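Putative surface-anchored fimbrial subunit (Corynebacterium diphtheriae, PDB 3HR6) probably forms the shaft of a corynebacterial pilus as its major subunit, a rod of tandem Ig-like modules strengthened by isopeptide and disulfide bonds. Local coordinates at residues N93-L105 / R113-N125. Residues are numbered along the deposited sequence; the frame is centred on the assembly and turned at random.
Sequences NLTPALYLVVQEL and RSQPFLVAAPQTN
In Arg113, CG stands between the backbone N and the carbonyl carbon (chi1 61°), and from there the chain runs extended to NE, alongside Gln103, and brings the guanidinium to that residue's backbone. Gln103 answers with CG anti to its own N (chi1 -168°) and an extended chain, so that the two side chains run antiparallel. Each ends on backbone of the opposite segment: Arg113 NH1 reaches Gln103 O at 2.9 Å, on a carbonyl lone pair, while Gln103 OE1 accepts a nearly straight bond from Ser114 N at 2.9 Å, the donor standing above the amide's carbonyl plane. The Leu105 side chain runs roughly perpendicular to that of Arg113 and sets CG over the centre of one guanidinium face. NE of the same group forms a salt bridge with Glu185, whereas Glu104 OE1 lies a long 3.9 Å from Arg113 NH1, its other oxygen being bonded to Thr40.

Farther along, strands 97-103 and 117-121 pair antiparallel as neighbours within the sheet of the N-terminal domain, and strand 38-44 flanks the first on its other edge. Phe117 packs beside Val101, which sets CB over the ring face, 3.9 Å from the centroid, in a CH-pi contact; Val101 CG2 also meets Val119 CG2 at 3.9 Å. On the reverse face Leu100 CD1 touches both Pro116 CB and Leu118 CD2. Next to the Val101-Phe117 pair, one water joins Val101 O, Gln103 N and Gln115 O, and a second bridges Gln103 O to Ser114 O.

Past that pair the chemistry thus changes: direct backbone-to-backbone bonds, flanked by apolar side chains, give way to bonds made by a side-chain amide, a guanidinium and waters, with Gln103 O gripped by both Arg113 and a water, and the salt bridge tying Arg113 to Glu185, far along the chain.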
ATOM      1  N   ASN A  93     -12.776 -22.682 -30.043  1.00 16.75           N
ATOM      2  CA  ASN A  93     -13.915 -22.594 -30.978  1.00 17.44           C
ATOM      3  C   ASN A  93     -13.899 -21.283 -31.801  1.00 17.00           C
ATOM      4  O   ASN A  93     -14.929 -20.603 -31.947  1.00 17.59           O
ATOM      5  CB  ASN A  93     -15.232 -22.754 -30.186  1.00 17.77           C
ATOM      6  CG  ASN A  93     -16.396 -23.193 -31.040  1.00 19.12           C
ATOM      7  OD1 ASN A  93     -16.250 -23.995 -31.964  1.00 20.92           O
ATOM      8  ND2 ASN A  93     -17.590 -22.695 -30.709  1.00 22.81           N
ATOM      9  N   LEU A  94     -12.724 -20.957 -32.354  1.00 15.71           N
ATOM     10  CA  LEU A  94     -12.512 -19.710 -33.091  1.00 14.97           C
ATOM     11  C   LEU A  94     -12.614 -19.901 -34.595  1.00 14.94           C
ATOM     12  O   LEU A  94     -12.176 -20.916 -35.146  1.00 14.99           O
ATOM     13  CB  LEU A  94     -11.115 -19.147 -32.808  1.00 15.10           C
ATOM     14  CG  LEU A  94     -10.808 -18.770 -31.361  1.00 14.32           C
ATOM     15  CD1 LEU A  94      -9.363 -18.228 -31.269  1.00 12.74           C
ATOM     16  CD2 LEU A  94     -11.805 -17.757 -30.839  1.00 14.68           C
ATOM     17  N   THR A  95     -13.145 -18.883 -35.261  1.00 15.38           N
ATOM     18  CA  THR A  95     -13.225 -18.874 -36.718  1.00 15.58           C
ATOM     19  C   THR A  95     -11.832 -18.549 -37.247  1.00 15.03           C
ATOM     20  O   THR A  95     -11.092 -17.769 -36.630  1.00 14.15           O
ATOM     21  CB  THR A  95     -14.259 -17.817 -37.241  1.00 16.38           C
ATOM     22  OG1 THR A  95     -13.696 -16.502 -37.172  1.00 18.91           O
ATOM     23  CG2 THR A  95     -15.535 -17.826 -36.403  1.00 17.17           C
ATOM     24  N   PRO A  96     -11.435 -19.175 -38.354  1.00 14.58           N
ATOM     25  CA  PRO A  96     -10.132 -18.826 -38.915  1.00 14.38           C
ATOM     26  C   PRO A  96     -10.016 -17.322 -39.208  1.00 14.26           C
ATOM     27  O   PRO A  96     -10.869 -16.758 -39.884  1.00 15.00           O
ATOM     28  CB  PRO A  96     -10.073 -19.663 -40.192  1.00 14.44           C
ATOM     29  CG  PRO A  96     -10.937 -20.859 -39.890  1.00 14.54           C
ATOM     30  CD  PRO A  96     -12.045 -20.337 -39.030  1.00 14.48           C
ATOM     31  N   ALA A  97      -8.986 -16.676 -38.660  1.00 13.31           N
ATOM     32  CA  ALA A  97      -8.817 -15.224 -38.797  1.00 13.06           C
ATOM     33  C   ALA A  97      -7.416 -14.808 -38.345  1.00 12.49           C
ATOM     34  O   ALA A  97      -6.660 -15.646 -37.873  1.00 13.09           O
ATOM     35  CB  ALA A  97      -9.853 -14.495 -37.960  1.00 12.01           C
ATOM     36  N   LEU A  98      -7.073 -13.530 -38.531  1.00 12.62           N
ATOM     37  CA  LEU A  98      -5.922 -12.912 -37.865  1.00 12.93           C
ATOM     38  C   LEU A  98      -6.403 -12.369 -36.529  1.00 12.21           C
ATOM     39  O   LEU A  98      -7.423 -11.667 -36.466  1.00 11.92           O
ATOM     40  CB  LEU A  98      -5.317 -11.770 -38.706  1.00 13.35           C
ATOM     41  CG  LEU A  98      -4.017 -11.111 -38.191  1.00 14.03           C
ATOM     42  CD1 LEU A  98      -2.879 -12.110 -38.128  1.00 13.01           C
ATOM     43  CD2 LEU A  98      -3.613  -9.903 -39.065  1.00 15.14           C
ATOM     44  N   TYR A  99      -5.695 -12.716 -35.452  1.00 11.75           N
ATOM     45  CA  TYR A  99      -6.076 -12.259 -34.125  1.00 11.84           C
ATOM     46  C   TYR A  99      -5.044 -11.352 -33.491  1.00 11.29           C
ATOM     47  O   TYR A  99      -3.878 -11.340 -33.860  1.00 11.93           O
ATOM     48  CB  TYR A  99      -6.375 -13.443 -33.200  1.00 11.39           C
ATOM     49  CG  TYR A  99      -7.650 -14.166 -33.592  1.00 11.38           C
ATOM     50  CD1 TYR A  99      -8.879 -13.770 -33.086  1.00 11.03           C
ATOM     51  CD2 TYR A  99      -7.626 -15.247 -34.487  1.00 11.22           C
ATOM     52  CE1 TYR A  99     -10.049 -14.415 -33.446  1.00 11.63           C
ATOM     53  CE2 TYR A  99      -8.809 -15.908 -34.849  1.00 11.48           C
ATOM     54  CZ  TYR A  99     -10.007 -15.491 -34.316  1.00 11.14           C
ATOM     55  OH  TYR A  99     -11.205 -16.102 -34.669  1.00 15.31           O
ATOM     56  N   LEU A 100      -5.497 -10.572 -32.531  1.00 11.52           N
ATOM     57  CA  LEU A 100      -4.621  -9.725 -31.753  1.00 11.56           C
ATOM     58  C   LEU A 100      -4.846 -10.058 -30.282  1.00 11.73           C
ATOM     59  O   LEU A 100      -5.985 -10.062 -29.796  1.00 11.11           O
ATOM     60  CB  LEU A 100      -4.889  -8.241 -32.062  1.00 11.99           C
ATOM     61  CG  LEU A 100      -4.047  -7.264 -31.246  1.00 11.15           C
ATOM     62  CD1 LEU A 100      -2.692  -7.084 -31.879  1.00 12.02           C
ATOM     63  CD2 LEU A 100      -4.798  -5.907 -31.100  1.00 14.77           C
ATOM     64  N   VAL A 101      -3.756 -10.415 -29.596  1.00 11.56           N
ATOM     65  CA  VAL A 101      -3.800 -10.783 -28.194  1.00 11.32           C
ATOM     66  C   VAL A 101      -3.272  -9.609 -27.380  1.00 10.51           C
ATOM     67  O   VAL A 101      -2.137  -9.160 -27.590  1.00 11.57           O
ATOM     68  CB  VAL A 101      -2.947 -12.064 -27.909  1.00 10.89           C
ATOM     69  CG1 VAL A 101      -2.783 -12.303 -26.410  1.00 12.11           C
ATOM     70  CG2 VAL A 101      -3.559 -13.285 -28.607  1.00 10.86           C
ATOM     71  N   VAL A 102      -4.079  -9.125 -26.452  1.00 10.28           N
ATOM     72  CA  VAL A 102      -3.708  -7.962 -25.640  1.00 11.01           C
ATOM     73  C   VAL A 102      -3.666  -8.367 -24.176  1.00 10.72           C
ATOM     74  O   VAL A 102      -4.689  -8.659 -23.583  1.00 12.11           O
ATOM     75  CB  VAL A 102      -4.685  -6.774 -25.826  1.00 11.03           C
ATOM     76  CG1 VAL A 102      -4.302  -5.596 -24.908  1.00 12.45           C
ATOM     77  CG2 VAL A 102      -4.694  -6.317 -27.276  1.00 10.72           C
ATOM     78  N   GLN A 103      -2.492  -8.380 -23.567  1.00 11.35           N
ATOM     79  CA  GLN A 103      -2.446  -8.524 -22.112  1.00 11.37           C
ATOM     80  C   GLN A 103      -2.981  -7.256 -21.456  1.00 12.39           C
ATOM     81  O   GLN A 103      -2.658  -6.149 -21.876  1.00 13.04           O
ATOM     82  CB  GLN A 103      -1.051  -8.789 -21.563  1.00 11.53           C
ATOM     83  CG  GLN A 103      -1.132  -9.216 -20.101  1.00 12.55           C
ATOM     84  CD  GLN A 103       0.172  -9.727 -19.508  1.00 13.11           C
ATOM     85  OE1 GLN A 103       1.221  -9.788 -20.175  1.00 14.53           O
ATOM     86  NE2 GLN A 103       0.110 -10.119 -18.231  1.00 13.04           N
ATOM     87  N   GLU A 104      -3.762  -7.445 -20.404  1.00 12.37           N
ATOM     88  CA  GLU A 104      -4.457  -6.355 -19.735  1.00 12.23           C
ATOM     89  C   GLU A 104      -3.810  -6.076 -18.387  1.00 12.60           C
ATOM     90  O   GLU A 104      -3.023  -6.855 -17.872  1.00 12.35           O
ATOM     91  CB  GLU A 104      -5.891  -6.745 -19.515  1.00 11.18           C
ATOM     92  CG  GLU A 104      -6.657  -7.081 -20.805  1.00 13.54           C
ATOM     93  CD  GLU A 104      -7.066  -5.870 -21.628  1.00 17.09           C
ATOM     94  OE1 GLU A 104      -6.507  -4.773 -21.461  1.00 16.37           O
ATOM     95  OE2 GLU A 104      -7.963  -6.038 -22.475  1.00 17.95           O
ATOM     96  N   LEU A 105      -4.222  -4.964 -17.803  1.00 13.07           N
ATOM     97  CA  LEU A 105      -3.688  -4.476 -16.547  1.00 14.19           C
ATOM     98  C   LEU A 105      -4.493  -4.934 -15.329  1.00 14.56           C
ATOM     99  O   LEU A 105      -4.214  -4.504 -14.203  1.00 16.33           O
ATOM    100  CB  LEU A 105      -3.619  -2.944 -16.620  1.00 14.23           C
ATOM    101  CG  LEU A 105      -2.545  -2.368 -17.539  1.00 15.83           C
ATOM    102  CD1 LEU A 105      -2.760  -0.835 -17.631  1.00 18.00           C
ATOM    103  CD2 LEU A 105      -1.137  -2.703 -17.067  1.00 16.14           C
ATOM    104  N   ARG A 113       3.295  -5.666 -18.425  1.00 13.67           N
ATOM    105  CA  ARG A 113       2.564  -6.543 -19.338  1.00 13.55           C
ATOM    106  C   ARG A 113       3.205  -6.652 -20.676  1.00 14.80           C
ATOM    107  O   ARG A 113       3.955  -5.779 -21.099  1.00 13.37           O
ATOM    108  CB  ARG A 113       1.120  -6.068 -19.487  1.00 13.96           C
ATOM    109  CG  ARG A 113       0.987  -4.685 -20.051  1.00 14.50           C
ATOM    110  CD  ARG A 113      -0.450  -4.412 -20.443  1.00 16.06           C
ATOM    111  NE  ARG A 113      -0.674  -2.999 -20.721  1.00 17.24           N
ATOM    112  CZ  ARG A 113      -1.829  -2.494 -21.137  1.00 18.75           C
ATOM    113  NH1 ARG A 113      -2.869  -3.289 -21.361  1.00 17.85           N
ATOM    114  NH2 ARG A 113      -1.938  -1.180 -21.339  1.00 19.30           N
ATOM    115  N   SER A 114       2.860  -7.744 -21.357  1.00 14.46           N
ATOM    116  CA  SER A 114       3.246  -7.971 -22.721  1.00 15.83           C
ATOM    117  C   SER A 114       2.575  -6.938 -23.611  1.00 15.03           C
ATOM    118  O   SER A 114       1.459  -6.516 -23.329  1.00 14.95           O
ATOM    119  CB  SER A 114       2.814  -9.373 -23.164  1.00 14.61           C
ATOM    120  OG  SER A 114       3.284 -10.384 -22.277  1.00 19.39           O
ATOM    121  N   GLN A 115       3.277  -6.530 -24.657  1.00 16.14           N
ATOM    122  CA  GLN A 115       2.703  -5.704 -25.704  1.00 16.78           C
ATOM    123  C   GLN A 115       1.688  -6.514 -26.508  1.00 16.14           C
ATOM    124  O   GLN A 115       1.753  -7.754 -26.542  1.00 16.32           O
ATOM    125  CB  GLN A 115       3.794  -5.242 -26.667  1.00 17.16           C
ATOM    126  CG  GLN A 115       4.986  -4.619 -25.968  1.00 19.66           C
ATOM    127  CD  GLN A 115       4.622  -3.346 -25.318  1.00 21.07           C
ATOM    128  OE1 GLN A 115       4.008  -2.481 -25.961  1.00 22.97           O
ATOM    129  NE2 GLN A 115       5.002  -3.184 -24.047  1.00 21.84           N
ATOM    130  N   PRO A 116       0.756  -5.817 -27.177  1.00 14.47           N
ATOM    131  CA  PRO A 116      -0.111  -6.515 -28.121  1.00 13.47           C
ATOM    132  C   PRO A 116       0.657  -7.222 -29.220  1.00 13.08           C
ATOM    133  O   PRO A 116       1.730  -6.765 -29.634  1.00 12.81           O
ATOM    134  CB  PRO A 116      -0.960  -5.386 -28.699  1.00 12.85           C
ATOM    135  CG  PRO A 116      -0.915  -4.334 -27.660  1.00 12.69           C
ATOM    136  CD  PRO A 116       0.430  -4.379 -27.107  1.00 14.52           C
ATOM    137  N   PHE A 117       0.135  -8.358 -29.675  1.00 12.26           N
ATOM    138  CA  PHE A 117       0.778  -9.082 -30.741  1.00 11.81           C
ATOM    139  C   PHE A 117      -0.226  -9.859 -31.574  1.00 11.71           C
ATOM    140  O   PHE A 117      -1.288 -10.220 -31.114  1.00 11.57           O
ATOM    141  CB  PHE A 117       1.873 -10.007 -30.185  1.00 11.57           C
ATOM    142  CG  PHE A 117       1.359 -11.137 -29.319  1.00 10.61           C
ATOM    143  CD1 PHE A 117       1.130 -12.396 -29.860  1.00 11.61           C
ATOM    144  CD2 PHE A 117       1.147 -10.949 -27.967  1.00 11.33           C
ATOM    145  CE1 PHE A 117       0.656 -13.431 -29.086  1.00 12.02           C
ATOM    146  CE2 PHE A 117       0.662 -11.970 -27.182  1.00 11.56           C
ATOM    147  CZ  PHE A 117       0.459 -13.227 -27.727  1.00 12.77           C
ATOM    148  N   LEU A 118       0.143 -10.092 -32.822  1.00 11.71           N
ATOM    149  CA  LEU A 118      -0.722 -10.752 -33.793  1.00 12.50           C
ATOM    150  C   LEU A 118      -0.500 -12.265 -33.742  1.00 11.92           C
ATOM    151  O   LEU A 118       0.622 -12.737 -33.498  1.00 12.57           O
ATOM    152  CB  LEU A 118      -0.421 -10.236 -35.198  1.00 11.85           C
ATOM    153  CG  LEU A 118      -0.706  -8.760 -35.513  1.00 14.08           C
ATOM    154  CD1 LEU A 118      -0.026  -8.339 -36.824  1.00 14.64           C
ATOM    155  CD2 LEU A 118      -2.202  -8.521 -35.534  1.00 14.14           C
ATOM    156  N   VAL A 119      -1.590 -13.006 -33.949  1.00 11.70           N
ATOM    157  CA  VAL A 119      -1.568 -14.473 -34.057  1.00 11.19           C
ATOM    158  C   VAL A 119      -2.546 -14.884 -35.146  1.00 10.85           C
ATOM    159  O   VAL A 119      -3.729 -14.600 -35.046  1.00 10.01           O
ATOM    160  CB  VAL A 119      -2.036 -15.183 -32.762  1.00 11.00           C
ATOM    161  CG1 VAL A 119      -1.781 -16.650 -32.850  1.00 12.69           C
ATOM    162  CG2 VAL A 119      -1.330 -14.607 -31.518  1.00 13.12           C
ATOM    163  N   ALA A 120      -2.045 -15.571 -36.149  1.00 10.10           N
ATOM    164  CA  ALA A 120      -2.894 -16.182 -37.163  1.00 10.70           C
ATOM    165  C   ALA A 120      -3.439 -17.520 -36.639  1.00 11.31           C
ATOM    166  O   ALA A 120      -2.741 -18.262 -35.944  1.00 11.22           O
ATOM    167  CB  ALA A 120      -2.113 -16.389 -38.464  1.00 10.28           C
ATOM    168  N   ALA A 121      -4.684 -17.844 -36.987  1.00 11.61           N
ATOM    169  CA  ALA A 121      -5.217 -19.166 -36.691  1.00 11.85           C
ATOM    170  C   ALA A 121      -6.130 -19.561 -37.830  1.00 12.25           C
ATOM    171  O   ALA A 121      -6.977 -18.773 -38.235  1.00 13.55           O
ATOM    172  CB  ALA A 121      -5.941 -19.188 -35.336  1.00 12.49           C
ATOM    173  N   PRO A 122      -5.928 -20.760 -38.398  1.00 11.09           N
ATOM    174  CA  PRO A 122      -4.922 -21.746 -38.042  1.00 10.79           C
ATOM    175  C   PRO A 122      -3.535 -21.340 -38.547  1.00 10.91           C
ATOM    176  O   PRO A 122      -3.396 -20.324 -39.220  1.00 11.75           O
ATOM    177  CB  PRO A 122      -5.428 -23.005 -38.754  1.00 10.74           C
ATOM    178  CG  PRO A 122      -6.138 -22.504 -39.926  1.00 10.19           C
ATOM    179  CD  PRO A 122      -6.750 -21.207 -39.539  1.00 11.56           C
ATOM    180  N   GLN A 123      -2.522 -22.137 -38.221  1.00 10.77           N
ATOM    181  CA  GLN A 123      -1.194 -21.962 -38.780  1.00 10.61           C
ATOM    182  C   GLN A 123      -0.804 -23.271 -39.437  1.00 10.37           C
ATOM    183  O   GLN A 123      -1.513 -24.261 -39.307  1.00 10.30           O
ATOM    184  CB  GLN A 123      -0.212 -21.566 -37.677  1.00 10.86           C
ATOM    185  CG  GLN A 123      -0.562 -20.211 -37.112  1.00 11.94           C
ATOM    186  CD  GLN A 123       0.367 -19.778 -36.022  1.00 12.83           C
ATOM    187  OE1 GLN A 123       1.436 -20.357 -35.843  1.00 14.79           O
ATOM    188  NE2 GLN A 123      -0.042 -18.773 -35.264  1.00 12.77           N
ATOM    189  N   THR A 124       0.306 -23.276 -40.161  1.00 11.00           N
ATOM    190  CA  THR A 124       0.896 -24.515 -40.645  1.00 10.69           C
ATOM    191  C   THR A 124       1.735 -25.136 -39.560  1.00 11.50           C
ATOM    192  O   THR A 124       2.456 -24.424 -38.851  1.00 11.30           O
ATOM    193  CB  THR A 124       1.749 -24.270 -41.914  1.00 11.17           C
ATOM    194  OG1 THR A 124       0.913 -23.732 -42.938  1.00 10.05           O
ATOM    195  CG2 THR A 124       2.392 -25.557 -42.412  1.00  9.74           C
ATOM    196  N   ASN A 125       1.637 -26.452 -39.398  1.00 12.35           N
ATOM    197  CA  ASN A 125       2.469 -27.137 -38.417  1.00 13.93           C
ATOM    198  C   ASN A 125       3.936 -26.876 -38.764  1.00 14.25           C
ATOM    199  O   ASN A 125       4.314 -26.941 -39.934  1.00 13.77           O
ATOM    200  CB  ASN A 125       2.183 -28.643 -38.380  1.00 14.57           C
ATOM    201  CG  ASN A 125       2.840 -29.335 -37.193  1.00 18.76           C
ATOM    202  OD1 ASN A 125       4.077 -29.387 -37.073  1.00 22.72           O
ATOM    203  ND2 ASN A 125       2.014 -29.853 -36.293  1.00 23.37           N
TER
HETATM  204  O   HOH W   1      -0.326  -8.992 -25.247  1.00 15.29           O
HETATM  205  O   HOH W   2      -0.884  -5.450 -24.023  1.00 17.29           O